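Local coordinates for protein nicotinate phosphoribosyltransferase (Saccharomyces cerevisiae, PDB 1VLP) that catalyses the ATP-dependent formation of nicotinate ribonucleotide from nicotinic acid and phosphoribosyl diphosphate, the first step from nicotinic acid to NAD, at residues 242-250 and 260-268; 312-323 and 350-359. All coordinates share one frame; numbering follows the deposited sequence.

Interaction 1. Residues 242-250 and 260-268; sequences VAHEWVMGV and ANKNAMDCW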
loop_
_atom_site.group_PDB
_atom_site.type_symbol
_atom_site.label_atom_id
_atom_site.label_comp_id
_atom_site.label_asym_id
_atom_site.label_seq_id
_atom_site.Cartn_x
_atom_site.Cartn_y
_atom_site.Cartn_z
ATOM N N VAL A 242 -7.522 -4.838 2.798
ATOM C CA VAL A 242 -8.169 -3.546 2.636
ATOM C C VAL A 242 -7.166 -2.397 2.970
ATOM O O VAL A 242 -6.221 -2.573 3.764
ATOM C CB VAL A 242 -9.410 -3.471 3.508
ATOM C CG1 VAL A 242 -9.016 -3.246 4.991
ATOM C CG2 VAL A 242 -10.355 -2.393 2.967
ATOM N N ALA A 243 -7.364 -1.212 2.369
ATOM C CA ALA A 243 -6.512 -0.055 2.648
ATOM C C ALA A 243 -7.323 0.981 3.440
ATOM O O ALA A 243 -8.541 0.892 3.475
ATOM C CB ALA A 243 -6.018 0.589 1.344
ATOM N N HIS A 244 -6.652 1.946 4.046
ATOM C CA HIS A 244 -7.354 3.020 4.797
ATOM C C HIS A 244 -8.360 3.741 3.956
ATOM O O HIS A 244 -9.399 4.139 4.481
ATOM C CB HIS A 244 -6.403 4.048 5.411
ATOM C CG HIS A 244 -5.463 3.489 6.431
ATOM N ND1 HIS A 244 -5.875 3.047 7.668
ATOM C CD2 HIS A 244 -4.127 3.256 6.367
ATOM C CE1 HIS A 244 -4.821 2.594 8.335
ATOM N NE2 HIS A 244 -3.747 2.719 7.566
ATOM N N GLU A 245 -8.068 3.888 2.657
ATOM C CA GLU A 245 -8.904 4.730 1.800
ATOM C C GLU A 245 -10.337 4.199 1.695
ATOM O O GLU A 245 -11.285 4.968 1.559
ATOM C CB GLU A 245 -8.228 4.977 0.448
ATOM C CG GLU A 245 -8.144 3.895 -0.476
ATOM C CD GLU A 245 -7.591 4.350 -1.886
ATOM O OE1 GLU A 245 -8.249 5.221 -2.503
ATOM O OE2 GLU A 245 -6.623 3.763 -2.355
ATOM N N TRP A 246 -10.518 2.890 1.918
ATOM C CA TRP A 246 -11.842 2.290 1.963
ATOM C C TRP A 246 -12.694 2.857 3.048
ATOM O O TRP A 246 -13.726 3.453 2.748
ATOM C CB TRP A 246 -11.750 0.755 2.046
ATOM C CG TRP A 246 -13.071 0.095 1.983
ATOM C CD1 TRP A 246 -13.627 -0.688 2.955
ATOM C CD2 TRP A 246 -14.012 0.106 0.896
ATOM N NE1 TRP A 246 -14.838 -1.134 2.551
ATOM C CE2 TRP A 246 -15.112 -0.678 1.300
ATOM C CE3 TRP A 246 -14.037 0.707 -0.382
ATOM C CZ2 TRP A 246 -16.239 -0.875 0.484
ATOM C CZ3 TRP A 246 -15.147 0.510 -1.185
ATOM C CH2 TRP A 246 -16.220 -0.266 -0.761
ATOM N N VAL A 247 -12.336 2.694 4.325
ATOM C CA VAL A 247 -13.248 3.249 5.358
ATOM C C VAL A 247 -13.290 4.781 5.349
ATOM O O VAL A 247 -14.306 5.340 5.697
ATOM C CB VAL A 247 -13.055 2.691 6.818
ATOM C CG1 VAL A 247 -11.795 3.161 7.432
ATOM C CG2 VAL A 247 -14.298 3.076 7.718
HETATM N N MSE A 248 -12.183 5.424 4.994
HETATM C CA MSE A 248 -12.127 6.928 4.838
HETATM C C MSE A 248 -13.159 7.353 3.828
HETATM O O MSE A 248 -13.951 8.254 4.107
HETATM C CB MSE A 248 -10.735 7.379 4.430
HETATM C CG MSE A 248 -9.634 7.157 5.444
HETATM SE SE MSE A 248 -7.903 7.601 4.695
HETATM C CE MSE A 248 -8.142 9.517 4.427
ATOM N N GLY A 249 -13.221 6.691 2.655
ATOM C CA GLY A 249 -14.237 7.037 1.657
ATOM C C GLY A 249 -15.652 6.754 2.110
ATOM O O GLY A 249 -16.548 7.567 1.962
ATOM N N VAL A 250 -15.883 5.571 2.700
ATOM C CA VAL A 250 -17.185 5.222 3.264
ATOM C C VAL A 250 -17.696 6.256 4.261
ATOM O O VAL A 250 -18.849 6.685 4.189
ATOM C CB VAL A 250 -17.207 3.762 3.892
ATOM C CG1 VAL A 250 -18.464 3.501 4.646
ATOM C CG2 VAL A 250 -17.002 2.715 2.775
ATOM N N ALA A 260 -19.162 4.107 10.296
ATOM C CA ALA A 260 -18.306 3.874 9.122
ATOM C C ALA A 260 -17.530 2.542 9.190
ATOM O O ALA A 260 -17.458 1.839 8.190
ATOM C CB ALA A 260 -17.343 5.009 8.953
ATOM N N ASN A 261 -16.987 2.174 10.352
ATOM C CA ASN A 261 -16.237 0.911 10.432
ATOM C C ASN A 261 -17.130 -0.290 10.089
ATOM O O ASN A 261 -16.779 -1.106 9.251
ATOM C CB ASN A 261 -15.503 0.765 11.754
ATOM C CG ASN A 261 -14.107 1.382 11.720
ATOM O OD1 ASN A 261 -13.343 1.138 10.788
ATOM N ND2 ASN A 261 -13.764 2.137 12.753
ATOM N N LYS A 262 -18.316 -0.330 10.668
ATOM C CA LYS A 262 -19.267 -1.417 10.403
ATOM C C LYS A 262 -19.758 -1.364 8.962
ATOM O O LYS A 262 -19.825 -2.376 8.282
ATOM C CB LYS A 262 -20.434 -1.320 11.381
ATOM C CG LYS A 262 -21.486 -2.415 11.169
ATOM C CD LYS A 262 -22.268 -2.744 12.425
ATOM C CE LYS A 262 -23.160 -3.980 12.201
ATOM N NZ LYS A 262 -23.929 -3.856 10.898
ATOM N N ASN A 263 -20.079 -0.166 8.462
ATOM C CA ASN A 263 -20.570 -0.040 7.091
ATOM C C ASN A 263 -19.522 -0.477 6.093
ATOM O O ASN A 263 -19.842 -1.160 5.113
ATOM C CB ASN A 263 -21.006 1.381 6.792
ATOM C CG ASN A 263 -22.333 1.720 7.438
ATOM O OD1 ASN A 263 -23.120 0.835 7.743
ATOM N ND2 ASN A 263 -22.586 3.013 7.652
ATOM N N ALA A 264 -18.260 -0.117 6.352
ATOM C CA ALA A 264 -17.170 -0.509 5.496
ATOM C C ALA A 264 -16.984 -2.028 5.503
ATOM O O ALA A 264 -16.742 -2.582 4.446
ATOM C CB ALA A 264 -15.844 0.172 5.875
HETATM N N MSE A 265 -17.042 -2.685 6.663
HETATM C CA MSE A 265 -16.895 -4.148 6.683
HETATM C C MSE A 265 -18.049 -4.810 5.933
HETATM O O MSE A 265 -17.850 -5.731 5.132
HETATM C CB MSE A 265 -16.867 -4.704 8.100
HETATM C CG MSE A 265 -15.704 -4.240 8.904
HETATM SE SE MSE A 265 -15.695 -5.229 10.625
HETATM C CE MSE A 265 -17.189 -4.589 11.492
ATOM N N ASP A 266 -19.266 -4.344 6.194
ATOM C CA ASP A 266 -20.406 -4.905 5.505
ATOM C C ASP A 266 -20.222 -4.844 4.022
ATOM O O ASP A 266 -20.493 -5.829 3.303
ATOM C CB ASP A 266 -21.668 -4.151 5.868
ATOM C CG ASP A 266 -22.250 -4.586 7.175
ATOM O OD1 ASP A 266 -22.114 -5.756 7.530
ATOM O OD2 ASP A 266 -22.911 -3.761 7.818
ATOM N N CYS A 267 -19.842 -3.685 3.523
ATOM C CA CYS A 267 -19.718 -3.534 2.131
ATOM C C CYS A 267 -18.628 -4.431 1.569
ATOM O O CYS A 267 -18.767 -5.020 0.501
ATOM C CB CYS A 267 -19.361 -2.099 1.771
ATOM S SG CYS A 267 -20.713 -0.990 1.696
ATOM N N TRP A 268 -17.515 -4.523 2.296
ATOM C CA TRP A 268 -16.390 -5.334 1.841
ATOM C C TRP A 268 -16.860 -6.785 1.754
ATOM O O TRP A 268 -16.646 -7.456 0.761
ATOM C CB TRP A 268 -15.194 -5.171 2.798
ATOM C CG TRP A 268 -13.878 -5.708 2.284
ATOM C CD1 TRP A 268 -13.268 -6.863 2.633
ATOM C CD2 TRP A 268 -12.985 -5.054 1.361
ATOM N NE1 TRP A 268 -12.049 -6.976 2.014
ATOM C CE2 TRP A 268 -11.861 -5.896 1.202
ATOM C CE3 TRP A 268 -13.039 -3.853 0.642
ATOM C CZ2 TRP A 268 -10.786 -5.562 0.384
ATOM C CZ3 TRP A 268 -11.962 -3.528 -0.193
ATOM C CH2 TRP A 268 -10.864 -4.383 -0.309
#
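The indole of Trp-246 lies between the two helices with a different neighbour on each face: Val-250 CG2 sits over one, and on the opposite face the six-membered ring of Trp-268 points its edge inward, CE3 lying 3.8 Å from Trp-246 CE2. This is an edge-to-face pair, the ring planes at 61°. At the rim of Trp-246, Cys-267 CB packs against CZ2, and NE1 donates to Ala-264 O at 3.1 Å in a nearly straight bond (169°) that leaves close to the indole plane. That carbonyl is gripped twice, since Trp-268 N of its own helix reaches it from the other face of the carbonyl plane. The side chain of Trp-246 gets there because CG is anti to the backbone N (chi1 -175°), which carries the indole across to the second helix. Trp-268 in turn takes Val-242 CG2 on one face, 3.7 Å from the centroid of its six-membered ring, a CH-pi contact. A leucine in place of Trp-246 would probably leave Ala-264 O without its cross-helix donor and the edge of Trp-268 without a ring to meet. Farther along, Val-247 CG2 nestles against Ala-260 O at 3.4 Å and touches Ala-264 CB, while Val-250 CG1 rests on Asn-263 CB; the small alanines let the valines close in. Asn-261 turns its amide nitrogen to Asp-289. The arrangement is a steeply crossed pair of consecutive helices, axes 8.9 Å apart, in the barrel-like phosphoribosyltransferase domain; Val-242, which leads into the first helix, directly follows Thr-241, a probable nicotinate-binding residue.

Interaction 2. Residues 312-323 and 350-359; sequences PVEYTKKISHHY and YSHAAKENGM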
loop_
_atom_site.group_PDB
_atom_site.type_symbol
_atom_site.label_atom_id
_atom_site.label_comp_id
_atom_site.label_asym_id
_atom_site.label_seq_id
_atom_site.Cartn_x
_atom_site.Cartn_y
_atom_site.Cartn_z
ATOM N N PRO A 312 3.592 -1.290 18.107
ATOM C CA PRO A 312 3.165 -2.639 17.732
ATOM C C PRO A 312 2.973 -3.617 18.906
ATOM O O PRO A 312 2.075 -4.463 18.845
ATOM C CB PRO A 312 4.286 -3.130 16.813
ATOM C CG PRO A 312 4.867 -1.831 16.250
ATOM C CD PRO A 312 4.851 -0.906 17.423
ATOM N N VAL A 313 3.777 -3.473 19.963
ATOM C CA VAL A 313 3.649 -4.358 21.130
ATOM C C VAL A 313 2.376 -4.047 21.892
ATOM O O VAL A 313 1.608 -4.952 22.209
ATOM C CB VAL A 313 4.874 -4.277 22.012
ATOM C CG1 VAL A 313 4.699 -5.141 23.260
ATOM C CG2 VAL A 313 6.103 -4.722 21.169
ATOM N N GLU A 314 2.113 -2.757 22.099
ATOM C CA GLU A 314 0.882 -2.331 22.742
ATOM C C GLU A 314 -0.343 -2.757 21.924
ATOM O O GLU A 314 -1.296 -3.276 22.507
ATOM C CB GLU A 314 0.906 -0.829 23.067
ATOM C CG GLU A 314 1.842 -0.469 24.259
ATOM C CD GLU A 314 1.565 -1.306 25.532
ATOM O OE1 GLU A 314 0.398 -1.335 26.031
ATOM O OE2 GLU A 314 2.508 -1.961 26.030
ATOM N N TYR A 315 -0.290 -2.564 20.609
ATOM C CA TYR A 315 -1.334 -3.075 19.704
ATOM C C TYR A 315 -1.582 -4.564 19.885
ATOM O O TYR A 315 -2.711 -5.021 19.985
ATOM C CB TYR A 315 -0.982 -2.774 18.255
ATOM C CG TYR A 315 -2.084 -3.115 17.301
ATOM C CD1 TYR A 315 -3.149 -2.241 17.119
ATOM C CD2 TYR A 315 -2.060 -4.285 16.571
ATOM C CE1 TYR A 315 -4.138 -2.542 16.190
ATOM C CE2 TYR A 315 -3.033 -4.586 15.662
ATOM C CZ TYR A 315 -4.068 -3.712 15.465
ATOM O OH TYR A 315 -5.076 -4.040 14.567
ATOM N N THR A 316 -0.521 -5.329 19.942
ATOM C CA THR A 316 -0.616 -6.782 20.030
ATOM C C THR A 316 -1.356 -7.212 21.303
ATOM O O THR A 316 -2.228 -8.084 21.283
ATOM C CB THR A 316 0.822 -7.389 19.973
ATOM O OG1 THR A 316 1.462 -7.025 18.724
ATOM C CG2 THR A 316 0.838 -8.964 20.123
ATOM N N LYS A 317 -1.021 -6.571 22.412
ATOM C CA LYS A 317 -1.655 -6.863 23.680
ATOM C C LYS A 317 -3.144 -6.573 23.601
ATOM O O LYS A 317 -3.940 -7.373 24.076
ATOM C CB LYS A 317 -0.974 -6.092 24.801
ATOM C CG LYS A 317 0.444 -6.625 25.098
ATOM C CD LYS A 317 0.993 -6.164 26.455
ATOM C CE LYS A 317 1.136 -4.723 26.586
ATOM N NZ LYS A 317 1.926 -4.376 27.845
ATOM N N LYS A 318 -3.479 -5.425 23.011
ATOM C CA LYS A 318 -4.865 -4.936 22.952
ATOM C C LYS A 318 -5.729 -5.907 22.140
ATOM O O LYS A 318 -6.865 -6.268 22.541
ATOM C CB LYS A 318 -4.912 -3.528 22.353
ATOM C CG LYS A 318 -6.316 -2.956 22.181
ATOM C CD LYS A 318 -6.301 -1.528 21.600
ATOM C CE LYS A 318 -6.328 -0.497 22.702
ATOM N NZ LYS A 318 -6.164 0.833 22.098
ATOM N N ILE A 319 -5.216 -6.284 20.972
ATOM C CA ILE A 319 -5.900 -7.212 20.062
ATOM C C ILE A 319 -6.040 -8.621 20.647
ATOM O O ILE A 319 -7.102 -9.248 20.524
ATOM C CB ILE A 319 -5.151 -7.278 18.685
ATOM C CG1 ILE A 319 -5.343 -5.971 17.935
ATOM C CG2 ILE A 319 -5.629 -8.423 17.856
ATOM C CD1 ILE A 319 -6.802 -5.582 17.674
ATOM N N SER A 320 -4.990 -9.109 21.291
ATOM C CA SER A 320 -5.019 -10.405 21.953
ATOM C C SER A 320 -6.092 -10.464 23.018
ATOM O O SER A 320 -6.888 -11.400 23.057
ATOM C CB SER A 320 -3.639 -10.740 22.566
ATOM O OG SER A 320 -3.693 -11.935 23.319
ATOM N N HIS A 321 -6.131 -9.455 23.885
ATOM C CA HIS A 321 -7.197 -9.353 24.882
ATOM C C HIS A 321 -8.564 -9.353 24.206
ATOM O O HIS A 321 -9.469 -10.011 24.652
ATOM C CB HIS A 321 -7.012 -8.081 25.716
ATOM C CG HIS A 321 -8.211 -7.746 26.577
ATOM N ND1 HIS A 321 -8.592 -8.539 27.626
ATOM C CD2 HIS A 321 -9.113 -6.735 26.521
ATOM C CE1 HIS A 321 -9.680 -8.048 28.191
ATOM N NE2 HIS A 321 -10.010 -6.934 27.555
ATOM N N HIS A 322 -8.711 -8.607 23.116
ATOM C CA HIS A 322 -9.995 -8.595 22.433
ATOM C C HIS A 322 -10.385 -9.969 21.953
ATOM O O HIS A 322 -11.491 -10.416 22.207
ATOM C CB HIS A 322 -10.017 -7.637 21.272
ATOM C CG HIS A 322 -11.383 -7.463 20.684
ATOM N ND1 HIS A 322 -12.365 -6.705 21.294
ATOM C CD2 HIS A 322 -11.929 -7.964 19.552
ATOM C CE1 HIS A 322 -13.455 -6.736 20.535
ATOM N NE2 HIS A 322 -13.206 -7.476 19.470
ATOM N N TYR A 323 -9.499 -10.642 21.241
ATOM C CA TYR A 323 -9.855 -11.929 20.667
ATOM C C TYR A 323 -10.045 -13.052 21.727
ATOM O O TYR A 323 -11.013 -13.808 21.659
ATOM C CB TYR A 323 -8.792 -12.352 19.681
ATOM C CG TYR A 323 -8.892 -11.833 18.260
ATOM C CD1 TYR A 323 -10.074 -11.975 17.518
ATOM C CD2 TYR A 323 -7.773 -11.286 17.617
ATOM C CE1 TYR A 323 -10.157 -11.554 16.194
ATOM C CE2 TYR A 323 -7.831 -10.864 16.321
ATOM C CZ TYR A 323 -9.016 -11.005 15.584
ATOM O OH TYR A 323 -9.001 -10.574 14.246
ATOM N N TYR A 350 8.757 -8.300 16.883
ATOM C CA TYR A 350 7.293 -8.349 16.866
ATOM C C TYR A 350 6.772 -9.794 16.771
ATOM O O TYR A 350 5.715 -10.135 17.386
ATOM C CB TYR A 350 6.716 -7.462 15.730
ATOM C CG TYR A 350 7.143 -6.018 15.794
ATOM C CD1 TYR A 350 7.593 -5.446 16.994
ATOM C CD2 TYR A 350 7.055 -5.214 14.668
ATOM C CE1 TYR A 350 8.014 -4.111 17.049
ATOM C CE2 TYR A 350 7.479 -3.890 14.707
ATOM C CZ TYR A 350 7.948 -3.355 15.907
ATOM O OH TYR A 350 8.327 -2.034 15.977
ATOM N N SER A 351 7.509 -10.658 16.093
ATOM C CA SER A 351 7.129 -12.057 16.064
ATOM C C SER A 351 7.132 -12.687 17.475
ATOM O O SER A 351 6.278 -13.476 17.818
ATOM C CB SER A 351 8.041 -12.845 15.122
ATOM O OG SER A 351 9.299 -13.130 15.710
ATOM N N HIS A 352 8.098 -12.284 18.282
ATOM C CA HIS A 352 8.155 -12.692 19.700
ATOM C C HIS A 352 6.971 -12.192 20.513
ATOM O O HIS A 352 6.366 -12.954 21.295
ATOM C CB HIS A 352 9.444 -12.192 20.320
ATOM C CG HIS A 352 10.659 -12.864 19.747
ATOM N ND1 HIS A 352 11.943 -12.369 19.901
ATOM C CD2 HIS A 352 10.770 -13.978 18.983
ATOM C CE1 HIS A 352 12.788 -13.170 19.272
ATOM N NE2 HIS A 352 12.101 -14.147 18.701
ATOM N N ALA A 353 6.669 -10.932 20.362
ATOM C CA ALA A 353 5.508 -10.327 21.060
ATOM C C ALA A 353 4.200 -11.021 20.660
ATOM O O ALA A 353 3.373 -11.341 21.515
ATOM C CB ALA A 353 5.429 -8.797 20.796
ATOM N N ALA A 354 4.041 -11.322 19.373
ATOM C CA ALA A 354 2.844 -12.045 18.899
ATOM C C ALA A 354 2.728 -13.405 19.597
ATOM O O ALA A 354 1.681 -13.728 20.141
ATOM C CB ALA A 354 2.903 -12.219 17.440
ATOM N N LYS A 355 3.816 -14.155 19.637
ATOM C CA LYS A 355 3.819 -15.481 20.242
ATOM C C LYS A 355 3.469 -15.408 21.745
ATOM O O LYS A 355 2.662 -16.212 22.259
ATOM C CB LYS A 355 5.155 -16.160 20.034
ATOM C CG LYS A 355 5.234 -17.561 20.690
ATOM C CD LYS A 355 6.499 -18.372 20.277
ATOM C CE LYS A 355 6.464 -19.786 20.895
ATOM N NZ LYS A 355 7.005 -20.841 19.978
ATOM N N GLU A 356 4.083 -14.457 22.418
ATOM C CA GLU A 356 3.850 -14.196 23.845
ATOM C C GLU A 356 2.377 -13.953 24.139
ATOM O O GLU A 356 1.860 -14.411 25.163
ATOM C CB GLU A 356 4.656 -12.968 24.311
ATOM C CG GLU A 356 4.579 -12.746 25.851
ATOM C CD GLU A 356 5.430 -11.540 26.325
ATOM O OE1 GLU A 356 6.688 -11.699 26.342
ATOM O OE2 GLU A 356 4.830 -10.464 26.679
ATOM N N ASN A 357 1.712 -13.291 23.223
ATOM C CA ASN A 357 0.329 -12.867 23.374
ATOM C C ASN A 357 -0.671 -13.720 22.590
ATOM O O ASN A 357 -1.825 -13.313 22.373
ATOM C CB ASN A 357 0.252 -11.409 22.972
ATOM C CG ASN A 357 0.881 -10.522 23.983
ATOM O OD1 ASN A 357 0.371 -10.386 25.086
ATOM N ND2 ASN A 357 2.051 -9.948 23.649
ATOM N N GLY A 358 -0.254 -14.923 22.189
ATOM C CA GLY A 358 -1.153 -15.874 21.546
ATOM C C GLY A 358 -1.708 -15.516 20.204
ATOM O O GLY A 358 -2.865 -15.821 19.918
HETATM N N MSE A 359 -0.898 -14.850 19.391
HETATM C CA MSE A 359 -1.310 -14.398 18.068
HETATM C C MSE A 359 -0.366 -15.010 17.064
HETATM O O MSE A 359 0.831 -15.144 17.342
HETATM C CB MSE A 359 -1.254 -12.865 17.950
HETATM C CG MSE A 359 -2.159 -12.152 18.927
HETATM SE SE MSE A 359 -4.102 -12.465 18.607
HETATM C CE MSE A 359 -4.227 -11.796 16.834
#
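Ser-320 OG meets Asn-357 O at 2.5 Å, a short hydrogen bond that ties helix 312-323 to the turn where the other helix ends. A chi1 of 174° swings the hydroxyl toward that turn; it comes to the carbonyl bent (144° at the oxygen) and tilted from its plane. Gly-358, with positive phi, is the C-prime residue of a Schellman motif closed by Met-359 N to Ala-354 O, and the chain then turns Met-359 inward. Packing is close at both ends. The buried selenomethionine, bent at chi2 and chi3, lays its CE 3.7 Å from Tyr-323 CD2 and also against Ile-319 CG2, both residues buried too, with SE making an oblique Met-aromatic contact to the tyrosine. At the other end Pro-312 CB sits over the centre of the Tyr-350 ring in a CH-pi contact, and CG reaches CZ at 3.5 Å. Between them Thr-316 CG2 fits between Ala-353 O and Asn-357 CB, while its OG1 turns back to Pro-312 O and also bonds Tyr-338. Ala-353 O takes both N and ND2 of Asn-357 from opposite faces of its plane, which holds the amide back against its own helix. The outer side is looser: Val-313 CG2 and Ala-353 CB stand 4.1 Å apart, and Lys-317 only passes its CG by the Asn-357 amide before its exposed end leads away to a salt bridge with Glu-314 whose hydrogen bond is weak. The two helices, at 22°, lie side by side on the parallel sheet; Thr-316 of the first, and Met-359 just past the end of the second, rest on Ile-336 of strand 335-338, and Tyr-323 on Val-305 of strand 304-307.

How the interactions relate
Interaction 1 closes in the chain before interaction 2 opens, and both belong to the same phosphoribosyltransferase family region. Their centres lie 24 Å apart and their nearest atoms about 9 Å, so they do not touch. Tyr-323 of interaction 2 packs on strand 304-307, which carries Arg-306, a residue that probably binds nicotinate. The side chain of Val-242 in interaction 1 is about 6 Å from that of Arg-306 and about 4 Å from that of Thr-241, whereas the side chain of Ile-319 in interaction 2 is about 10 Å from that of Arg-306. Interaction 1 therefore probably lies beside the nicotinate pocket, while interaction 2 packs helices farther from it.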